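Local coordinates for protein endo-beta-1,4-glucanase (cellulase B) (Bacillus halodurans, PDB 4V2X) that probably hydrolyses beta-1,4-linked glucans such as cellulose, with a family 5 glycoside hydrolase module joined to an Ig-like module and a family 46 carbohydrate-binding module, at residues 276-284 / 322-332; 504-514 / 557-568. All coordinates share one frame; numbering follows the deposited sequence.

Contact 1: 276-284 / 322-332; sequences FWPFSVNIA and LLGFDKHTGVI
F279 meets L322 and I332 at the buried centre of this contact. It joins two loops of the family 5 (beta/alpha)8 barrel, those that follow strands 267-273 and 315-320. The first loop carries the short helix 277-281, and the second opens with a 3-10 turn. F279 has its CG anti to the backbone N (chi1 171°), which swings the ring toward L322 and I332. Its CZ lies 3.8 Å from CG2 of I332, and the two side chains cross at about a right angle. CD2 of L322 approaches CE2 of the same ring. F340 of helix 334-350 packs against both F279 and L322. Farther out, L323 turns CD2 to the edge of the W277 indole, 3.7 Å from CD1. The same methyl touches CG1 of V281. OG of S280 donates to O of W277, within its own helix, and CB of L323 rests against that hydroxyl.

The helix ends in a Schellman motif with N282 at the C-prime position. Its last carbonyls turn to the second loop. O of S280 accepts from N of G324 at 2.7 Å, with the donor above the carbonyl plane. A CB on G324 would clash with that oxygen. NZ of K327 reaches O of V281 at 2.8 Å, in the carbonyl plane and on a lone pair. The lysine also forms a salt bridge with E529. At the end of the helix, ND2 of N282 donates to O of V331 at 3.1 Å, nearly straight at 166°, with the oxygen in the amide plane.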
loop_
_atom_site.group_PDB
_atom_site.type_symbol
_atom_site.label_atom_id
_atom_site.label_comp_id
_atom_site.label_asym_id
_atom_site.label_seq_id
_atom_site.Cartn_x
_atom_site.Cartn_y
_atom_site.Cartn_z
ATOM N N PHE A 276 -14.323 22.323 -11.416
ATOM C CA PHE A 276 -15.494 21.798 -10.716
ATOM C C PHE A 276 -16.471 21.280 -11.760
ATOM O O PHE A 276 -16.859 22.001 -12.685
ATOM C CB PHE A 276 -16.103 22.901 -9.856
ATOM C CG PHE A 276 -17.428 22.552 -9.225
ATOM C CD1 PHE A 276 -17.534 21.520 -8.298
ATOM C CD2 PHE A 276 -18.568 23.294 -9.525
ATOM C CE1 PHE A 276 -18.750 21.225 -7.707
ATOM C CE2 PHE A 276 -19.780 23.001 -8.931
ATOM C CZ PHE A 276 -19.873 21.962 -8.022
ATOM N N TRP A 277 -16.838 20.009 -11.645
ATOM C CA TRP A 277 -17.454 19.320 -12.773
ATOM C C TRP A 277 -18.680 20.032 -13.373
ATOM O O TRP A 277 -18.732 20.252 -14.586
ATOM C CB TRP A 277 -17.754 17.849 -12.440
ATOM C CG TRP A 277 -18.407 17.174 -13.568
ATOM C CD1 TRP A 277 -17.825 16.763 -14.744
ATOM C CD2 TRP A 277 -19.791 16.856 -13.675
ATOM N NE1 TRP A 277 -18.773 16.216 -15.568
ATOM C CE2 TRP A 277 -19.987 16.258 -14.936
ATOM C CE3 TRP A 277 -20.889 17.020 -12.826
ATOM C CZ2 TRP A 277 -21.237 15.809 -15.360
ATOM C CZ3 TRP A 277 -22.123 16.576 -13.248
ATOM C CH2 TRP A 277 -22.288 15.986 -14.503
ATOM N N PRO A 278 -19.662 20.410 -12.538
ATOM C CA PRO A 278 -20.854 21.024 -13.136
ATOM C C PRO A 278 -20.588 22.328 -13.882
ATOM O O PRO A 278 -21.210 22.579 -14.920
ATOM C CB PRO A 278 -21.771 21.276 -11.933
ATOM C CG PRO A 278 -21.320 20.305 -10.904
ATOM C CD PRO A 278 -19.844 20.138 -11.101
ATOM N N PHE A 279 -19.694 23.157 -13.348
ATOM C CA PHE A 279 -19.310 24.376 -14.045
ATOM C C PHE A 279 -18.568 24.030 -15.331
ATOM O O PHE A 279 -18.818 24.620 -16.382
ATOM C CB PHE A 279 -18.422 25.264 -13.168
ATOM C CG PHE A 279 -17.831 26.428 -13.904
ATOM C CD1 PHE A 279 -18.636 27.483 -14.326
ATOM C CD2 PHE A 279 -16.473 26.475 -14.196
ATOM C CE1 PHE A 279 -18.096 28.555 -15.019
ATOM C CE2 PHE A 279 -15.928 27.546 -14.888
ATOM C CZ PHE A 279 -16.740 28.587 -15.305
ATOM N N SER A 280 -17.678 23.046 -15.241
ATOM C CA SER A 280 -16.784 22.711 -16.344
ATOM C C SER A 280 -17.518 22.210 -17.587
ATOM O O SER A 280 -17.026 22.395 -18.694
ATOM C CB SER A 280 -15.753 21.676 -15.888
ATOM O OG SER A 280 -16.322 20.384 -15.808
ATOM N N VAL A 281 -18.685 21.584 -17.405
ATOM C CA VAL A 281 -19.489 21.108 -18.529
ATOM C C VAL A 281 -20.770 21.914 -18.765
ATOM O O VAL A 281 -21.437 21.712 -19.778
ATOM C CB VAL A 281 -19.841 19.603 -18.411
ATOM C CG1 VAL A 281 -18.568 18.765 -18.307
ATOM C CG2 VAL A 281 -20.800 19.323 -17.250
ATOM N N ASN A 282 -21.080 22.837 -17.856
ATOM C CA ASN A 282 -22.308 23.639 -17.885
ATOM C C ASN A 282 -23.563 22.792 -17.730
ATOM O O ASN A 282 -24.304 22.554 -18.684
ATOM C CB ASN A 282 -22.397 24.531 -19.129
ATOM C CG ASN A 282 -23.473 25.591 -19.007
ATOM O OD1 ASN A 282 -24.346 25.526 -18.135
ATOM N ND2 ASN A 282 -23.423 26.576 -19.886
ATOM N N ILE A 283 -23.791 22.364 -16.494
ATOM C CA ILE A 283 -24.945 21.561 -16.125
ATOM C C ILE A 283 -25.336 22.003 -14.710
ATOM O O ILE A 283 -24.561 22.676 -14.024
ATOM C CB ILE A 283 -24.594 20.050 -16.178
ATOM C CG1 ILE A 283 -25.843 19.164 -16.120
ATOM C CG2 ILE A 283 -23.619 19.677 -15.070
ATOM C CD1 ILE A 283 -25.521 17.693 -16.354
ATOM N N ALA A 284 -26.554 21.672 -14.305
ATOM C CA ALA A 284 -27.022 21.881 -12.932
ATOM C C ALA A 284 -27.111 23.357 -12.511
ATOM O O ALA A 284 -27.218 23.660 -11.317
ATOM C CB ALA A 284 -26.164 21.084 -11.945
ATOM N N LEU A 322 -10.996 23.312 -19.123
ATOM C CA LEU A 322 -12.341 23.030 -18.667
ATOM C C LEU A 322 -12.836 21.814 -19.444
ATOM O O LEU A 322 -12.684 21.740 -20.663
ATOM C CB LEU A 322 -13.238 24.250 -18.864
ATOM C CG LEU A 322 -12.963 25.378 -17.865
ATOM C CD1 LEU A 322 -13.684 26.644 -18.286
ATOM C CD2 LEU A 322 -13.373 24.989 -16.441
ATOM N N LEU A 323 -13.384 20.845 -18.723
ATOM C CA LEU A 323 -13.801 19.569 -19.318
ATOM C C LEU A 323 -14.751 19.750 -20.495
ATOM O O LEU A 323 -14.641 19.048 -21.508
ATOM C CB LEU A 323 -14.459 18.679 -18.264
ATOM C CG LEU A 323 -14.744 17.238 -18.700
ATOM C CD1 LEU A 323 -13.444 16.512 -19.030
ATOM C CD2 LEU A 323 -15.513 16.488 -17.628
ATOM N N GLY A 324 -15.671 20.700 -20.365
ATOM C CA GLY A 324 -16.651 20.989 -21.411
ATOM C C GLY A 324 -16.082 21.418 -22.752
ATOM O O GLY A 324 -16.769 21.340 -23.771
ATOM N N PHE A 325 -14.835 21.879 -22.760
ATOM C CA PHE A 325 -14.131 22.190 -24.010
ATOM C C PHE A 325 -14.036 20.974 -24.939
ATOM O O PHE A 325 -13.842 21.134 -26.152
ATOM C CB PHE A 325 -12.722 22.722 -23.716
ATOM C CG PHE A 325 -12.672 24.125 -23.140
ATOM C CD1 PHE A 325 -13.818 24.872 -22.879
ATOM C CD2 PHE A 325 -11.438 24.687 -22.838
ATOM C CE1 PHE A 325 -13.718 26.154 -22.355
ATOM C CE2 PHE A 325 -11.336 25.968 -22.313
ATOM C CZ PHE A 325 -12.483 26.697 -22.070
ATOM N N ASP A 326 -14.164 19.764 -24.387
ATOM C CA ASP A 326 -14.237 18.555 -25.214
ATOM C C ASP A 326 -15.438 18.585 -26.151
ATOM O O ASP A 326 -15.440 17.904 -27.165
ATOM C CB ASP A 326 -14.278 17.284 -24.352
ATOM C CG ASP A 326 -12.922 16.917 -23.777
ATOM O OD1 ASP A 326 -11.903 17.547 -24.129
ATOM O OD2 ASP A 326 -12.867 15.969 -22.969
ATOM N N LYS A 327 -16.464 19.358 -25.801
ATOM C CA LYS A 327 -17.520 19.710 -26.734
ATOM C C LYS A 327 -17.003 20.848 -27.623
ATOM O O LYS A 327 -16.644 20.617 -28.778
ATOM C CB LYS A 327 -18.820 20.052 -25.972
ATOM C CG LYS A 327 -19.403 18.856 -25.221
ATOM C CD LYS A 327 -20.559 19.197 -24.284
ATOM C CE LYS A 327 -20.072 19.815 -22.984
ATOM N NZ LYS A 327 -21.188 20.131 -22.053
ATOM N N HIS A 328 -16.940 22.066 -27.083
ATOM C CA HIS A 328 -16.257 23.185 -27.734
ATOM C C HIS A 328 -16.109 24.302 -26.704
ATOM O O HIS A 328 -16.740 24.241 -25.646
ATOM C CB HIS A 328 -17.009 23.670 -28.983
ATOM C CG HIS A 328 -18.414 24.105 -28.720
ATOM N ND1 HIS A 328 -18.746 25.412 -28.443
ATOM C CD2 HIS A 328 -19.578 23.415 -28.705
ATOM C CE1 HIS A 328 -20.051 25.512 -28.273
ATOM N NE2 HIS A 328 -20.581 24.313 -28.430
ATOM N N THR A 329 -15.277 25.303 -26.997
ATOM C CA THR A 329 -14.969 26.355 -26.019
ATOM C C THR A 329 -16.136 27.289 -25.722
ATOM O O THR A 329 -16.129 27.996 -24.723
ATOM C CB THR A 329 -13.765 27.226 -26.457
ATOM O OG1 THR A 329 -13.996 27.754 -27.772
ATOM C CG2 THR A 329 -12.494 26.416 -26.465
ATOM N N GLY A 330 -17.115 27.316 -26.618
ATOM C CA GLY A 330 -18.315 28.121 -26.446
ATOM C C GLY A 330 -19.337 27.642 -25.430
ATOM O O GLY A 330 -20.309 28.341 -25.185
ATOM N N VAL A 331 -19.145 26.468 -24.827
ATOM C CA VAL A 331 -20.120 25.982 -23.828
ATOM C C VAL A 331 -20.011 26.672 -22.460
ATOM O O VAL A 331 -20.910 26.526 -21.619
ATOM C CB VAL A 331 -20.062 24.448 -23.644
ATOM C CG1 VAL A 331 -20.232 23.739 -24.983
ATOM C CG2 VAL A 331 -18.772 24.019 -22.974
ATOM N N ILE A 332 -18.928 27.420 -22.251
ATOM C CA ILE A 332 -18.692 28.186 -21.027
ATOM C C ILE A 332 -18.787 29.671 -21.383
ATOM O O ILE A 332 -18.141 30.134 -22.327
ATOM C CB ILE A 332 -17.289 27.907 -20.440
ATOM C CG1 ILE A 332 -17.011 26.397 -20.317
ATOM C CG2 ILE A 332 -17.117 28.606 -19.100
ATOM C CD1 ILE A 332 -17.955 25.663 -19.389
#

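Contact 2: 504-514 / 557-568; sequences NSLATMEAVYV and EVRLTFHFWSGE. With GOL (glycerol), chain F.
An antiparallel strand pair of the carbohydrate-binding module, 506-513 with 557-564, forms this contact. N of E510 donates to O of T561 at 2.8 Å, and N of T561 returns a bond to O of E510. V512 and R559 are paired in the same way.

On the face of M509, A511 and Y513, M509 lies alongside F562. Its CG, anti to the backbone N (chi1 -176°), sits over the ring face, and SD stands obliquely 3.4 Å from CE2 in a Met-aromatic contact. L506 sets CD1 over the face of F564 and at the edge of F562. The M509 and F562 face packs on strands 534-537 and 542-545, as expected of a beta-sandwich carbohydrate-binding module. The other face carries a His-carboxylate bond. NE2 of H563 donates to OE2 of E510 at 2.7 Å, on the anti side of the carboxylate. OE1 of E510 bonds to S526.

A classic beta bulge interrupts the register where A507 and T508 both face H563. N of A507 donates to O of H563 at 2.8 Å, and the bond from T508 is weak. CB of A507 lies over the five-membered ring of W565, 3.6 Å from its centroid. With an alanine in place of W565, the A507 methyl would probably lose the indole face that covers it. W565 itself lies in a type I turn, F564 to G567. There OG of S566 donates to OD1 of N504 at 2.6 Å, and one water bridges that OD1 to N of S505 and N of S566.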
loop_
_atom_site.group_PDB
_atom_site.type_symbol
_atom_site.label_atom_id
_atom_site.label_comp_id
_atom_site.label_asym_id
_atom_site.label_seq_id
_atom_site.Cartn_x
_atom_site.Cartn_y
_atom_site.Cartn_z
ATOM N N ASN A 504 -30.027 38.045 -27.724
ATOM C CA ASN A 504 -29.745 37.324 -26.482
ATOM C C ASN A 504 -28.786 36.163 -26.668
ATOM O O ASN A 504 -28.692 35.581 -27.750
ATOM C CB ASN A 504 -31.034 36.784 -25.866
ATOM C CG ASN A 504 -31.950 37.882 -25.391
ATOM O OD1 ASN A 504 -31.791 38.389 -24.282
ATOM N ND2 ASN A 504 -32.912 38.263 -26.231
ATOM N N SER A 505 -28.080 35.842 -25.585
ATOM C CA SER A 505 -27.221 34.671 -25.515
ATOM C C SER A 505 -27.821 33.697 -24.505
ATOM O O SER A 505 -28.179 34.098 -23.396
ATOM C CB SER A 505 -25.817 35.083 -25.076
ATOM O OG SER A 505 -24.997 33.957 -24.827
ATOM N N LEU A 506 -27.937 32.430 -24.891
ATOM C CA LEU A 506 -28.531 31.429 -24.010
ATOM C C LEU A 506 -27.524 30.983 -22.965
ATOM O O LEU A 506 -26.395 30.651 -23.300
ATOM C CB LEU A 506 -29.004 30.223 -24.821
ATOM C CG LEU A 506 -29.650 29.070 -24.037
ATOM C CD1 LEU A 506 -30.986 29.480 -23.444
ATOM C CD2 LEU A 506 -29.816 27.859 -24.940
ATOM N N ALA A 507 -27.950 30.944 -21.701
ATOM C CA ALA A 507 -27.101 30.482 -20.604
ATOM C C ALA A 507 -27.313 28.996 -20.298
ATOM O O ALA A 507 -26.357 28.219 -20.241
ATOM C CB ALA A 507 -27.359 31.315 -19.359
ATOM N N THR A 508 -28.564 28.608 -20.103
ATOM C CA THR A 508 -28.880 27.209 -19.808
ATOM C C THR A 508 -30.379 26.937 -20.016
ATOM O O THR A 508 -31.159 27.846 -20.337
ATOM C CB THR A 508 -28.381 26.813 -18.389
ATOM O OG1 THR A 508 -28.582 25.403 -18.143
ATOM C CG2 THR A 508 -29.055 27.662 -17.320
ATOM N N MET A 509 -30.752 25.672 -19.887
ATOM C CA MET A 509 -32.116 25.233 -20.133
ATOM C C MET A 509 -32.498 24.216 -19.071
ATOM O O MET A 509 -31.756 23.264 -18.834
ATOM C CB MET A 509 -32.239 24.587 -21.513
ATOM C CG MET A 509 -33.666 24.196 -21.879
ATOM S SD MET A 509 -33.792 23.005 -23.226
ATOM C CE MET A 509 -33.283 21.492 -22.411
ATOM N N GLU A 510 -33.650 24.431 -18.444
ATOM C CA GLU A 510 -34.237 23.451 -17.543
ATOM C C GLU A 510 -35.263 22.602 -18.272
ATOM O O GLU A 510 -35.907 23.068 -19.212
ATOM C CB GLU A 510 -34.939 24.137 -16.369
ATOM C CG GLU A 510 -34.027 24.905 -15.443
ATOM C CD GLU A 510 -34.799 25.507 -14.302
ATOM O OE1 GLU A 510 -35.043 24.787 -13.316
ATOM O OE2 GLU A 510 -35.169 26.695 -14.417
ATOM N N ALA A 511 -35.417 21.364 -17.821
ATOM C CA ALA A 511 -36.445 20.458 -18.335
ATOM C C ALA A 511 -37.044 19.682 -17.167
ATOM O O ALA A 511 -36.327 18.974 -16.452
ATOM C CB ALA A 511 -35.853 19.508 -19.374
ATOM N N VAL A 512 -38.351 19.846 -16.963
ATOM C CA VAL A 512 -39.075 19.133 -15.907
ATOM C C VAL A 512 -40.359 18.561 -16.489
ATOM O O VAL A 512 -40.939 19.144 -17.404
ATOM C CB VAL A 512 -39.405 20.045 -14.701
ATOM C CG1 VAL A 512 -38.135 20.669 -14.136
ATOM C CG2 VAL A 512 -40.400 21.135 -15.079
ATOM N N TYR A 513 -40.802 17.419 -15.970
ATOM C CA TYR A 513 -42.104 16.889 -16.341
ATOM C C TYR A 513 -43.143 17.770 -15.678
ATOM O O TYR A 513 -42.970 18.134 -14.518
ATOM C CB TYR A 513 -42.248 15.437 -15.885
ATOM C CG TYR A 513 -41.317 14.511 -16.632
ATOM C CD1 TYR A 513 -41.544 14.211 -17.972
ATOM C CD2 TYR A 513 -40.200 13.963 -16.015
ATOM C CE1 TYR A 513 -40.689 13.376 -18.670
ATOM C CE2 TYR A 513 -39.336 13.129 -16.710
ATOM C CZ TYR A 513 -39.591 12.842 -18.042
ATOM O OH TYR A 513 -38.744 12.020 -18.748
ATOM N N VAL A 514 -44.204 18.125 -16.399
ATOM C CA VAL A 514 -45.239 18.994 -15.822
ATOM C C VAL A 514 -45.888 18.337 -14.595
ATOM O O VAL A 514 -46.309 19.038 -13.680
ATOM C CB VAL A 514 -46.320 19.426 -16.848
ATOM C CG1 VAL A 514 -45.695 20.212 -17.989
ATOM C CG2 VAL A 514 -47.106 18.241 -17.385
ATOM N N GLU A 557 -45.541 15.220 -21.149
ATOM C CA GLU A 557 -45.420 16.658 -21.326
ATOM C C GLU A 557 -44.312 17.197 -20.439
ATOM O O GLU A 557 -44.276 16.928 -19.240
ATOM C CB GLU A 557 -46.738 17.348 -20.999
ATOM C CG GLU A 557 -46.750 18.824 -21.367
ATOM C CD GLU A 557 -48.103 19.469 -21.181
ATOM O OE1 GLU A 557 -49.118 18.803 -21.458
ATOM O OE2 GLU A 557 -48.149 20.648 -20.762
ATOM N N VAL A 558 -43.416 17.958 -21.053
ATOM C CA VAL A 558 -42.235 18.493 -20.384
ATOM C C VAL A 558 -42.231 20.009 -20.533
ATOM O O VAL A 558 -42.457 20.542 -21.629
ATOM C CB VAL A 558 -40.963 17.882 -20.997
ATOM C CG1 VAL A 558 -39.707 18.657 -20.600
ATOM C CG2 VAL A 558 -40.857 16.416 -20.589
ATOM N N ARG A 559 -41.968 20.704 -19.431
ATOM C CA ARG A 559 -41.810 22.150 -19.458
ATOM C C ARG A 559 -40.334 22.487 -19.532
ATOM O O ARG A 559 -39.541 22.040 -18.697
ATOM C CB ARG A 559 -42.431 22.813 -18.221
ATOM C CG ARG A 559 -42.359 24.334 -18.258
ATOM C CD ARG A 559 -43.088 24.965 -17.074
ATOM N NE ARG A 559 -42.576 24.479 -15.791
ATOM C CZ ARG A 559 -41.441 24.880 -15.209
ATOM N NH1 ARG A 559 -40.663 25.798 -15.778
ATOM N NH2 ARG A 559 -41.078 24.358 -14.041
ATOM N N LEU A 560 -39.970 23.259 -20.549
ATOM C CA LEU A 560 -38.617 23.755 -20.706
ATOM C C LEU A 560 -38.569 25.201 -20.242
ATOM O O LEU A 560 -39.529 25.948 -20.429
ATOM C CB LEU A 560 -38.189 23.680 -22.171
ATOM C CG LEU A 560 -38.262 22.310 -22.834
ATOM C CD1 LEU A 560 -37.824 22.422 -24.284
ATOM C CD2 LEU A 560 -37.411 21.292 -22.097
ATOM N N THR A 561 -37.455 25.591 -19.637
ATOM C CA THR A 561 -37.242 26.981 -19.263
ATOM C C THR A 561 -35.866 27.393 -19.764
ATOM O O THR A 561 -34.849 26.838 -19.349
ATOM C CB THR A 561 -37.345 27.190 -17.746
ATOM O OG1 THR A 561 -38.597 26.676 -17.271
ATOM C CG2 THR A 561 -37.224 28.676 -17.393
ATOM N N PHE A 562 -35.854 28.352 -20.680
ATOM C CA PHE A 562 -34.628 28.859 -21.251
ATOM C C PHE A 562 -34.244 30.128 -20.522
ATOM O O PHE A 562 -35.039 31.059 -20.436
ATOM C CB PHE A 562 -34.810 29.121 -22.743
ATOM C CG PHE A 562 -35.066 27.877 -23.533
ATOM C CD1 PHE A 562 -36.352 27.396 -23.695
ATOM C CD2 PHE A 562 -34.011 27.177 -24.103
ATOM C CE1 PHE A 562 -36.586 26.236 -24.416
ATOM C CE2 PHE A 562 -34.235 26.024 -24.827
ATOM C CZ PHE A 562 -35.526 25.552 -24.987
ATOM N N HIS A 563 -33.026 30.121 -19.987
ATOM C CA HIS A 563 -32.462 31.233 -19.235
ATOM C C HIS A 563 -31.431 31.934 -20.096
ATOM O O HIS A 563 -30.484 31.309 -20.557
ATOM C CB HIS A 563 -31.786 30.698 -17.974
ATOM C CG HIS A 563 -32.717 29.988 -17.042
ATOM N ND1 HIS A 563 -33.344 30.621 -15.991
ATOM C CD2 HIS A 563 -33.134 28.700 -17.005
ATOM C CE1 HIS A 563 -34.104 29.755 -15.346
ATOM N NE2 HIS A 563 -33.990 28.581 -15.936
ATOM N N PHE A 564 -31.617 33.235 -20.306
ATOM C CA PHE A 564 -30.695 34.033 -21.115
ATOM C C PHE A 564 -29.885 34.977 -20.239
ATOM O O PHE A 564 -30.317 35.360 -19.154
ATOM C CB PHE A 564 -31.464 34.812 -22.188
ATOM C CG PHE A 564 -32.206 33.929 -23.145
ATOM C CD1 PHE A 564 -33.475 33.456 -22.832
ATOM C CD2 PHE A 564 -31.622 33.539 -24.343
ATOM C CE1 PHE A 564 -34.158 32.624 -23.706
ATOM C CE2 PHE A 564 -32.297 32.707 -25.218
ATOM C CZ PHE A 564 -33.566 32.252 -24.900
ATOM N N TRP A 565 -28.705 35.346 -20.721
ATOM C CA TRP A 565 -27.775 36.168 -19.944
ATOM C C TRP A 565 -28.280 37.585 -19.652
ATOM O O TRP A 565 -27.787 38.244 -18.736
ATOM C CB TRP A 565 -26.412 36.207 -20.633
ATOM C CG TRP A 565 -25.660 34.936 -20.417
ATOM C CD1 TRP A 565 -25.407 33.968 -21.332
ATOM C CD2 TRP A 565 -25.108 34.480 -19.182
ATOM N NE1 TRP A 565 -24.714 32.936 -20.749
ATOM C CE2 TRP A 565 -24.524 33.224 -19.425
ATOM C CE3 TRP A 565 -25.053 35.012 -17.888
ATOM C CZ2 TRP A 565 -23.873 32.496 -18.425
ATOM C CZ3 TRP A 565 -24.409 34.287 -16.896
ATOM C CH2 TRP A 565 -23.829 33.041 -17.172
ATOM N N SER A 566 -29.243 38.043 -20.442
ATOM C CA SER A 566 -29.908 39.321 -20.213
ATOM C C SER A 566 -30.830 39.298 -19.003
ATOM O O SER A 566 -31.289 40.348 -18.566
ATOM C CB SER A 566 -30.749 39.680 -21.434
ATOM O OG SER A 566 -31.726 38.680 -21.657
ATOM N N GLY A 567 -31.135 38.102 -18.498
ATOM C CA GLY A 567 -32.120 37.934 -17.444
ATOM C C GLY A 567 -33.459 37.454 -17.971
ATOM O O GLY A 567 -34.327 37.080 -17.180
ATOM N N GLU A 568 -33.636 37.474 -19.294
ATOM C CA GLU A 568 -34.867 37.005 -19.910
ATOM C C GLU A 568 -35.011 35.507 -19.686
ATOM O O GLU A 568 -34.033 34.761 -19.747
ATOM C CB GLU A 568 -34.887 37.309 -21.412
ATOM C CG GLU A 568 -35.052 38.784 -21.759
ATOM C CD GLU A 568 -36.449 39.319 -21.481
ATOM O OE1 GLU A 568 -37.435 38.620 -21.777
ATOM O OE2 GLU A 568 -36.566 40.451 -20.974
HETATM C C1 GOL F . -22.006 30.020 -23.565
HETATM O O1 GOL F . -22.217 30.732 -24.788
HETATM C C2 GOL F . -23.261 30.122 -22.724
HETATM O O2 GOL F . -23.415 31.468 -22.277
HETATM C C3 GOL F . -23.164 29.151 -21.559
HETATM O O3 GOL F . -23.596 29.739 -20.327
HETATM O O HOH W 1 -29.081 37.263 -23.340
#

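From the N terminus, the chain first passes through the catalytic barrel. Contact 1 closes there: after helix 291-309 and strand 315-320, the following loop returns to helix 277-281. The chain then runs through the Ig-like module before 504-514 begins contact 2. Contact 2 closes 43 residues later at 557-568, within the carbohydrate-binding module. The two contacts are in series and neither nest nor cross. The centres of contact 1 and contact 2 lie about 17 Å apart. They meet at N282, whose ND2 comes within 3.4 Å of O of A507, a weak bond. F527, E529 and F530, inside the loop of contact 2, also reach contact 1, so the barrel and the carbohydrate-binding module are tied together here.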